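Cytokinin riboside 5'-monophosphate phosphoribohydrolase (Corynebacterium glutamicum, PDB 5WQ3) belongs to the SLOG clan of proteins, with a parallel beta sheet flanked by helices. Local coordinates at residues R212-L215 against V216-M220. Residues are numbered along the deposited sequence; the frame is centred on the assembly and turned at random.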
loop_
_atom_site.group_PDB
_atom_site.type_symbol
_atom_site.label_atom_id
_atom_site.label_comp_id
_atom_site.label_asym_id
_atom_site.label_seq_id
_atom_site.Cartn_x
_atom_site.Cartn_y
_atom_site.Cartn_z
ATOM N N ARG C 212 62.557 -31.320 -28.314
ATOM C CA ARG C 212 63.621 -32.003 -29.120
ATOM C C ARG C 212 63.639 -31.579 -30.595
ATOM O O ARG C 212 64.674 -31.210 -31.139
ATOM C CB ARG C 212 63.523 -33.516 -29.058
ATOM C CG ARG C 212 63.219 -34.071 -27.696
ATOM C CD ARG C 212 63.257 -35.582 -27.696
ATOM N NE ARG C 212 63.655 -36.069 -26.375
ATOM C CZ ARG C 212 64.920 -36.221 -25.972
ATOM N NH1 ARG C 212 65.175 -36.671 -24.743
ATOM N NH2 ARG C 212 65.943 -35.919 -26.781
ATOM N N HIS C 213 62.489 -31.568 -31.235
ATOM C CA HIS C 213 62.477 -31.405 -32.682
ATOM C C HIS C 213 62.662 -29.930 -33.041
ATOM O O HIS C 213 63.047 -29.580 -34.144
ATOM C CB HIS C 213 61.223 -32.041 -33.306
ATOM C CG HIS C 213 61.221 -33.544 -33.242
ATOM N ND1 HIS C 213 60.175 -34.278 -32.708
ATOM C CD2 HIS C 213 62.159 -34.452 -33.617
ATOM C CE1 HIS C 213 60.464 -35.569 -32.770
ATOM N NE2 HIS C 213 61.664 -35.703 -33.314
ATOM N N ARG C 214 62.443 -29.056 -32.096
ATOM C CA ARG C 214 62.522 -27.692 -32.418
ATOM C C ARG C 214 63.570 -26.973 -31.616
ATOM O O ARG C 214 64.417 -26.294 -32.204
ATOM C CB ARG C 214 61.141 -27.087 -32.239
ATOM C CG ARG C 214 60.995 -25.671 -32.686
ATOM C CD ARG C 214 61.446 -25.454 -34.119
ATOM N NE ARG C 214 60.479 -26.016 -35.062
ATOM C CZ ARG C 214 60.315 -25.568 -36.314
ATOM N NH1 ARG C 214 61.049 -24.542 -36.783
ATOM N NH2 ARG C 214 59.409 -26.133 -37.096
ATOM N N LEU C 215 63.582 -27.065 -30.291
ATOM C CA LEU C 215 64.626 -26.270 -29.614
ATOM C C LEU C 215 66.064 -26.841 -29.853
ATOM O O LEU C 215 67.049 -26.096 -29.967
ATOM C CB LEU C 215 64.371 -26.188 -28.124
ATOM C CG LEU C 215 63.038 -25.614 -27.659
ATOM C CD1 LEU C 215 62.975 -25.340 -26.154
ATOM C CD2 LEU C 215 62.729 -24.348 -28.389
ATOM N N VAL C 216 66.206 -28.156 -29.838
ATOM C CA VAL C 216 67.542 -28.766 -30.051
ATOM C C VAL C 216 67.932 -28.487 -31.501
ATOM O O VAL C 216 68.973 -27.880 -31.802
ATOM C CB VAL C 216 67.525 -30.298 -29.849
ATOM C CG1 VAL C 216 68.894 -30.895 -30.161
ATOM C CG2 VAL C 216 67.081 -30.667 -28.434
ATOM N N GLU C 217 67.046 -28.878 -32.400
ATOM C CA GLU C 217 67.359 -28.756 -33.798
ATOM C C GLU C 217 67.738 -27.330 -34.193
ATOM O O GLU C 217 68.618 -27.149 -35.008
ATOM C CB GLU C 217 66.269 -29.383 -34.650
ATOM C CG GLU C 217 66.361 -30.919 -34.493
ATOM C CD GLU C 217 65.212 -31.730 -35.091
ATOM O OE1 GLU C 217 65.113 -32.927 -34.730
ATOM O OE2 GLU C 217 64.415 -31.194 -35.907
ATOM N N GLU C 218 67.177 -26.314 -33.549
ATOM C CA GLU C 218 67.553 -24.939 -33.879
ATOM C C GLU C 218 68.666 -24.405 -33.019
ATOM O O GLU C 218 68.977 -23.223 -33.117
ATOM C CB GLU C 218 66.343 -24.039 -33.786
ATOM C CG GLU C 218 65.364 -24.334 -34.916
ATOM C CD GLU C 218 64.446 -23.191 -35.249
ATOM O OE1 GLU C 218 64.870 -22.019 -35.134
ATOM O OE2 GLU C 218 63.313 -23.490 -35.669
ATOM N N GLY C 219 69.287 -25.284 -32.211
ATOM C CA GLY C 219 70.346 -24.896 -31.319
ATOM C C GLY C 219 69.974 -23.983 -30.124
ATOM O O GLY C 219 70.845 -23.405 -29.527
ATOM N N MET C 220 68.721 -23.939 -29.706
ATOM C CA MET C 220 68.319 -23.079 -28.578
ATOM C C MET C 220 68.784 -23.680 -27.239
ATOM O O MET C 220 69.056 -22.960 -26.264
ATOM C CB MET C 220 66.803 -22.998 -28.505
ATOM C CG MET C 220 66.041 -22.569 -29.772
ATOM S SD MET C 220 66.342 -20.865 -30.116
ATOM C CE MET C 220 65.454 -20.526 -31.630
#
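Leu215 and Met220 meet at the C-terminal end of helix 201-216, a worked example of how a Schellman motif brings a helix to a close. Two backbone bonds define it: Met220 N reaches back to Leu215 O at 2.7 Å, nearly in line with the carbonyl, and inside that loop Gly219 N bonds Val216 O at 2.6 Å, closing the type I turn from Val216 to Gly219. Gly219, with its positive phi, is the C-prime residue, a conformation that glycine adopts readily. One residue earlier the ordinary helical pattern persists, for Glu218 N still bonds Arg214 O at 3.1 Å.

The charged contact joins residues one helical turn apart, Arg214 and Glu218, whose side chains run alongside each other. Arg214 NH1 donates to Glu218 OE2 at 2.7 Å in a salt bridge that meets the oxygen almost along its C-O bond and lies within the guanidinium plane, although the two flat groups are turned 57° from each other. The arginine chain is bent at chi2 (54°) and chi3 (73°), which brings NH1 to the carboxylate, with CD also close to OE2. Next to this pair, Glu217 lies alongside His213, its OE1 at the ring edge, 3.5 Å from His213 CD2.

Apolar contact comes from Leu215 CD2, which touches Met220 CG at 4.0 Å as the two side chains cross nearly at right angles. Separately, Val216 CB makes a van der Waals touch on the carbonyl oxygen of Arg212, one turn earlier.

Leu215 and Val216 both touch Ile221 in the following loop, and Val216 also reaches Val226 of helix 223-227. Arg212 forms a salt bridge with Asp227, tying helix 201-216 to that short helix, which in turn precedes strand 230-232 at one border of the chain's parallel sheet.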